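Local coordinates for protein Doc8: Type I dockerin repeat domain from family 9 glycoside hydrolase WP_009982745[Ruminococcus flavefaciens] (Ruminococcus flavefaciens FD-1, PDB 5M2S) that probably anchors a family 9 glycoside hydrolase to the cellulosome as a calcium-binding dockerin that docks onto a cohesin partner, at residues N24-C33 and I65-V75. Residues are numbered along the deposited sequence; the frame is centred on the assembly and turned at random.
With CA (calcium ion), chain G; CA (calcium ion), chain F.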
ATOM      1  N   ASN B  24      21.434 -15.239 -14.533  1.00 25.51           N
ATOM      2  CA  ASN B  24      20.775 -16.081 -13.476  1.00 26.30           C
ATOM      3  C   ASN B  24      20.006 -15.261 -12.438  1.00 22.40           C
ATOM      4  O   ASN B  24      20.607 -14.495 -11.673  1.00 26.80           O
ATOM      5  CB  ASN B  24      21.789 -16.916 -12.697  1.00 33.53           C
ATOM      6  CG  ASN B  24      21.120 -17.835 -11.664  1.00 39.22           C
ATOM      7  OD1 ASN B  24      21.118 -17.557 -10.452  1.00 46.50           O
ATOM      8  ND2 ASN B  24      20.536 -18.928 -12.144  1.00 42.32           N
ATOM      9  N   VAL B  25      18.706 -15.503 -12.373  1.00 15.93           N
ATOM     10  CA  VAL B  25      17.815 -14.851 -11.403  1.00 13.26           C
ATOM     11  C   VAL B  25      17.715 -15.691 -10.132  1.00 11.80           C
ATOM     12  O   VAL B  25      17.506 -16.907 -10.213  1.00 11.25           O
ATOM     13  CB  VAL B  25      16.431 -14.707 -12.037  1.00 13.26           C
ATOM     14  CG1 VAL B  25      15.358 -14.383 -11.017  1.00 12.94           C
ATOM     15  CG2 VAL B  25      16.501 -13.678 -13.175  1.00 13.89           C
ATOM     16  N   THR B  26      17.824 -15.059  -8.970  1.00 10.58           N
ATOM     17  CA  THR B  26      17.691 -15.771  -7.706  1.00 10.68           C
ATOM     18  C   THR B  26      16.232 -15.898  -7.302  1.00 10.04           C
ATOM     19  O   THR B  26      15.797 -16.917  -6.791  1.00  9.65           O
ATOM     20  CB  THR B  26      18.488 -15.087  -6.569  1.00 11.40           C
ATOM     21  OG1 THR B  26      18.018 -13.747  -6.369  1.00 11.03           O
ATOM     22  CG2 THR B  26      19.952 -15.007  -6.934  1.00 11.76           C
ATOM     23  N   LEU B  27      15.459 -14.849  -7.540  1.00  8.77           N
ATOM     24  CA  LEU B  27      14.040 -14.828  -7.148  1.00  8.23           C
ATOM     25  C   LEU B  27      13.371 -13.727  -7.983  1.00  7.36           C
ATOM     26  O   LEU B  27      13.806 -12.575  -7.934  1.00  6.46           O
ATOM     27  CB  LEU B  27      13.908 -14.518  -5.653  1.00  8.68           C
ATOM     28  CG  LEU B  27      12.507 -14.620  -5.047  1.00  9.22           C
ATOM     29  CD1 LEU B  27      11.969 -16.045  -5.148  1.00  9.62           C
ATOM     30  CD2 LEU B  27      12.486 -14.177  -3.587  1.00  9.53           C
ATOM     31  N   TRP B  28      12.377 -14.100  -8.790  1.00  7.33           N
ATOM     32  CA  TRP B  28      11.716 -13.136  -9.685  1.00  7.17           C
ATOM     33  C   TRP B  28      11.008 -12.074  -8.854  1.00  6.97           C
ATOM     34  O   TRP B  28      10.184 -12.406  -7.997  1.00  7.14           O
ATOM     35  CB  TRP B  28      10.706 -13.815 -10.611  1.00  7.68           C
ATOM     36  CG  TRP B  28      11.312 -14.602 -11.722  1.00  8.57           C
ATOM     37  CD1 TRP B  28      11.279 -15.959 -11.893  1.00  9.45           C
ATOM     38  CD2 TRP B  28      12.052 -14.072 -12.831  1.00  9.75           C
ATOM     39  NE1 TRP B  28      11.957 -16.312 -13.054  1.00 10.12           N
ATOM     40  CE2 TRP B  28      12.439 -15.164 -13.646  1.00 10.58           C
ATOM     41  CE3 TRP B  28      12.410 -12.781 -13.214  1.00 10.75           C
ATOM     42  CZ2 TRP B  28      13.168 -14.992 -14.825  1.00 11.48           C
ATOM     43  CZ3 TRP B  28      13.156 -12.601 -14.385  1.00 11.66           C
ATOM     44  CH2 TRP B  28      13.524 -13.711 -15.180  1.00 11.99           C
ATOM     45  N   GLY B  29      11.330 -10.811  -9.124  1.00  6.30           N
ATOM     46  CA  GLY B  29      10.743  -9.663  -8.409  1.00  6.02           C
ATOM     47  C   GLY B  29      11.617  -9.144  -7.291  1.00  5.80           C
ATOM     48  O   GLY B  29      11.382  -8.055  -6.789  1.00  5.75           O
ATOM     49  N   ASP B  30      12.659  -9.895  -6.920  1.00  5.75           N
ATOM     50  CA  ASP B  30      13.453  -9.533  -5.744  1.00  5.41           C
ATOM     51  C   ASP B  30      14.572  -8.555  -6.096  1.00  5.34           C
ATOM     52  O   ASP B  30      15.774  -8.862  -5.999  1.00  5.31           O
ATOM     53  CB  ASP B  30      14.007 -10.779  -5.037  1.00  5.84           C
ATOM     54  CG  ASP B  30      14.636 -10.472  -3.705  1.00  6.09           C
ATOM     55  OD1 ASP B  30      14.384  -9.360  -3.131  1.00  5.80           O
ATOM     56  OD2 ASP B  30      15.423 -11.369  -3.240  1.00  6.70           O
ATOM     57  N   ALA B  31      14.136  -7.344  -6.446  1.00  5.14           N
ATOM     58  CA  ALA B  31      15.005  -6.263  -6.893  1.00  5.32           C
ATOM     59  C   ALA B  31      15.956  -5.780  -5.820  1.00  5.78           C
ATOM     60  O   ALA B  31      17.044  -5.270  -6.147  1.00  6.28           O
ATOM     61  CB  ALA B  31      14.162  -5.132  -7.455  1.00  5.24           C
ATOM     62  N   ASN B  32      15.575  -5.921  -4.547  1.00  5.89           N
ATOM     63  CA  ASN B  32      16.485  -5.536  -3.452  1.00  6.53           C
ATOM     64  C   ASN B  32      17.275  -6.710  -2.816  1.00  6.98           C
ATOM     65  O   ASN B  32      17.991  -6.520  -1.825  1.00  7.35           O
ATOM     66  CB  ASN B  32      15.758  -4.696  -2.405  1.00  6.36           C
ATOM     67  CG  ASN B  32      14.733  -5.468  -1.620  1.00  6.52           C
ATOM     68  OD1 ASN B  32      14.709  -6.697  -1.651  1.00  6.72           O
ATOM     69  ND2 ASN B  32      13.845  -4.745  -0.947  1.00  6.68           N
ATOM     70  N   CYS B  33      17.146  -7.892  -3.406  1.00  7.68           N
ATOM     71  CA  CYS B  33      17.907  -9.084  -3.005  1.00  8.60           C
ATOM     72  C   CYS B  33      17.845  -9.417  -1.515  1.00  9.38           C
ATOM     73  O   CYS B  33      18.864  -9.833  -0.913  1.00 10.39           O
ATOM     74  CB  CYS B  33      19.356  -8.946  -3.442  1.00  9.13           C
ATOM     75  SG  CYS B  33      19.557  -8.773  -5.225  1.00 10.37           S
ATOM     76  N   ILE B  65      20.421  -0.118  -5.974  1.00  7.74           N
ATOM     77  CA  ILE B  65      20.092  -1.403  -6.595  1.00  7.47           C
ATOM     78  C   ILE B  65      21.373  -2.051  -7.107  1.00  7.44           C
ATOM     79  O   ILE B  65      22.312  -1.359  -7.512  1.00  7.21           O
ATOM     80  CB  ILE B  65      19.038  -1.223  -7.717  1.00  7.20           C
ATOM     81  CG1 ILE B  65      18.302  -2.537  -8.034  1.00  7.36           C
ATOM     82  CG2 ILE B  65      19.661  -0.664  -8.981  1.00  7.52           C
ATOM     83  CD1 ILE B  65      17.090  -2.301  -8.902  1.00  7.45           C
ATOM     84  N   THR B  66      21.426  -3.373  -7.033  1.00  7.27           N
ATOM     85  CA  THR B  66      22.594  -4.095  -7.473  1.00  7.69           C
ATOM     86  C   THR B  66      22.355  -4.734  -8.834  1.00  7.27           C
ATOM     87  O   THR B  66      21.218  -4.825  -9.311  1.00  7.01           O
ATOM     88  CB  THR B  66      22.969  -5.189  -6.479  1.00  8.05           C
ATOM     89  OG1 THR B  66      21.941  -6.196  -6.449  1.00  7.79           O
ATOM     90  CG2 THR B  66      23.134  -4.619  -5.094  1.00  9.10           C
ATOM     91  N   ALA B  67      23.431  -5.175  -9.467  1.00  7.25           N
ATOM     92  CA  ALA B  67      23.286  -5.910 -10.744  1.00  7.64           C
ATOM     93  C   ALA B  67      22.344  -7.104 -10.637  1.00  8.05           C
ATOM     94  O   ALA B  67      21.496  -7.330 -11.522  1.00  8.05           O
ATOM     95  CB  ALA B  67      24.635  -6.357 -11.246  1.00  7.78           C
ATOM     96  N   GLN B  68      22.487  -7.881  -9.569  1.00  8.16           N
ATOM     97  CA  GLN B  68      21.632  -9.040  -9.365  1.00  9.07           C
ATOM     98  C   GLN B  68      20.193  -8.570  -9.191  1.00  7.91           C
ATOM     99  O   GLN B  68      19.249  -9.189  -9.726  1.00  7.35           O
ATOM    100  CB  GLN B  68      22.068  -9.862  -8.150  1.00 10.71           C
ATOM    101  CG  GLN B  68      21.227 -11.116  -7.954  1.00 12.48           C
ATOM    102  CD  GLN B  68      21.387 -12.089  -9.112  1.00 13.95           C
ATOM    103  OE1 GLN B  68      22.488 -12.570  -9.371  1.00 17.66           O
ATOM    104  NE2 GLN B  68      20.310 -12.366  -9.829  1.00 14.20           N
ATOM    105  N   GLY B  69      20.027  -7.455  -8.482  1.00  7.26           N
ATOM    106  CA  GLY B  69      18.709  -6.874  -8.299  1.00  7.10           C
ATOM    107  C   GLY B  69      18.055  -6.454  -9.621  1.00  6.74           C
ATOM    108  O   GLY B  69      16.831  -6.613  -9.808  1.00  6.55           O
ATOM    109  N   GLU B  70      18.843  -5.907 -10.544  1.00  6.74           N
ATOM    110  CA  GLU B  70      18.316  -5.535 -11.855  1.00  7.08           C
ATOM    111  C   GLU B  70      17.913  -6.740 -12.670  1.00  7.19           C
ATOM    112  O   GLU B  70      16.990  -6.647 -13.490  1.00  7.30           O
ATOM    113  CB  GLU B  70      19.305  -4.679 -12.643  1.00  7.51           C
ATOM    114  CG  GLU B  70      19.521  -3.329 -12.002  1.00  7.90           C
ATOM    115  CD  GLU B  70      20.198  -2.338 -12.911  1.00  8.48           C
ATOM    116  OE1 GLU B  70      21.017  -2.776 -13.753  1.00  8.78           O
ATOM    117  OE2 GLU B  70      19.865  -1.134 -12.789  1.00  9.77           O
ATOM    118  N   LEU B  71      18.623  -7.848 -12.517  1.00  7.20           N
ATOM    119  CA  LEU B  71      18.211  -9.102 -13.186  1.00  7.43           C
ATOM    120  C   LEU B  71      16.915  -9.615 -12.570  1.00  6.58           C
ATOM    121  O   LEU B  71      15.979  -9.933 -13.295  1.00  6.20           O
ATOM    122  CB  LEU B  71      19.275 -10.193 -13.098  1.00  8.56           C
ATOM    123  CG  LEU B  71      20.558  -9.864 -13.867  1.00  9.58           C
ATOM    124  CD1 LEU B  71      21.627 -10.921 -13.622  1.00 10.75           C
ATOM    125  CD2 LEU B  71      20.288  -9.761 -15.351  1.00 10.60           C
ATOM    126  N   ASN B  72      16.870  -9.687 -11.242  1.00  6.19           N
ATOM    127  CA  ASN B  72      15.666 -10.167 -10.559  1.00  5.93           C
ATOM    128  C   ASN B  72      14.431  -9.317 -10.824  1.00  5.43           C
ATOM    129  O   ASN B  72      13.307  -9.817 -10.896  1.00  5.52           O
ATOM    130  CB  ASN B  72      15.870 -10.184  -9.043  1.00  6.16           C
ATOM    131  CG  ASN B  72      16.881 -11.218  -8.589  1.00  6.62           C
ATOM    132  OD1 ASN B  72      17.288 -12.116  -9.339  1.00  7.43           O
ATOM    133  ND2 ASN B  72      17.277 -11.104  -7.330  1.00  6.74           N
ATOM    134  N   GLY B  73      14.653  -8.024 -10.938  1.00  4.96           N
ATOM    135  CA  GLY B  73      13.582  -7.080 -11.081  1.00  4.75           C
ATOM    136  C   GLY B  73      12.986  -6.947 -12.458  1.00  4.63           C
ATOM    137  O   GLY B  73      11.948  -6.299 -12.609  1.00  4.69           O
ATOM    138  N   ASP B  74      13.610  -7.573 -13.448  1.00  4.74           N
ATOM    139  CA  ASP B  74      13.180  -7.428 -14.859  1.00  4.80           C
ATOM    140  C   ASP B  74      12.082  -8.447 -15.139  1.00  5.05           C
ATOM    141  O   ASP B  74      12.280  -9.449 -15.852  1.00  5.36           O
ATOM    142  CB  ASP B  74      14.366  -7.578 -15.812  1.00  4.90           C
ATOM    143  CG  ASP B  74      14.004  -7.286 -17.259  1.00  4.85           C
ATOM    144  OD1 ASP B  74      12.864  -6.810 -17.508  1.00  4.73           O
ATOM    145  OD2 ASP B  74      14.869  -7.524 -18.142  1.00  4.82           O
ATOM    146  N   VAL B  75      10.929  -8.176 -14.528  1.00  4.94           N
ATOM    147  CA  VAL B  75       9.795  -9.104 -14.518  1.00  5.29           C
ATOM    148  C   VAL B  75       8.784  -8.770 -15.644  1.00  5.45           C
ATOM    149  O   VAL B  75       7.997  -9.629 -16.045  1.00  6.42           O
ATOM    150  CB  VAL B  75       9.083  -9.118 -13.129  1.00  5.11           C
ATOM    151  CG1 VAL B  75       9.997  -9.757 -12.096  1.00  5.18           C
ATOM    152  CG2 VAL B  75       8.635  -7.735 -12.673  1.00  5.11           C
TER
HETATM  153 CA    CA G 202      12.855  -8.131  -1.988  1.00  5.93          CA
HETATM  154 CA    CA F 201      11.591  -4.935 -17.747  1.00  4.62          CA
HETATM  155  O   HOH W   1      19.597  -4.878  -5.352  1.00  7.18           O
HETATM  156  O   HOH W   2      11.868  -6.802  -0.269  1.00  6.60           O
HETATM  157  O   HOH W   3       9.872  -3.381 -18.444  1.00  3.56           O
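Asn72, in the short helix 67-72, holds the loop 24-33 by its side chain in a polar contact that joins the two calcium-binding halves of this type I dockerin. The loop supplies the first ligands of one calcium site, and the helix runs into the other. With CG beside the backbone N (chi1 -68°), the Asn72 amide enters the bend of the loop and is used at both ends. ND2 donates to Asp30 O at 3.0 Å, nearly in its own amide plane though above the carbonyl plane of the acceptor, and also to Thr26 OG1 at 2.9 Å, which lies 27° out of the amide plane. OD1 accepts from Thr26 N (3.0 Å) and from Gln68 NE2, the two donors arriving from opposite faces of the Asn72 amide. The Gln68 chain, bent at chi2 (64°), also brings NE2 to Asn24 O at 2.8 Å, where the bond is nearly straight and falls on a lone pair, in the carbonyl plane. Backbone joins backbone where Gly29 N donates to Asn72 O (2.8 Å). Further along, Ala31 O lies 3.2 Å from Gly69 CA, an approach made possible by the absence of a side chain on Gly69, and a water bridges the same oxygen to Thr66 N. Val75 CG1 packs near the Trp28 ring, whose one face carries Val25 CG1 over its centre. Asp30 and Asp74 each bind a calcium ion through OD1, and their carboxylates have further polar partners in Gly35 and Gly79, respectively. Four bonds thus fix the rotation of the buried Asn72 amide, and because one grips the carbonyl of Asp30 itself, this second-shell asparagine probably helps position the first calcium ligand against the helix that leads to the second.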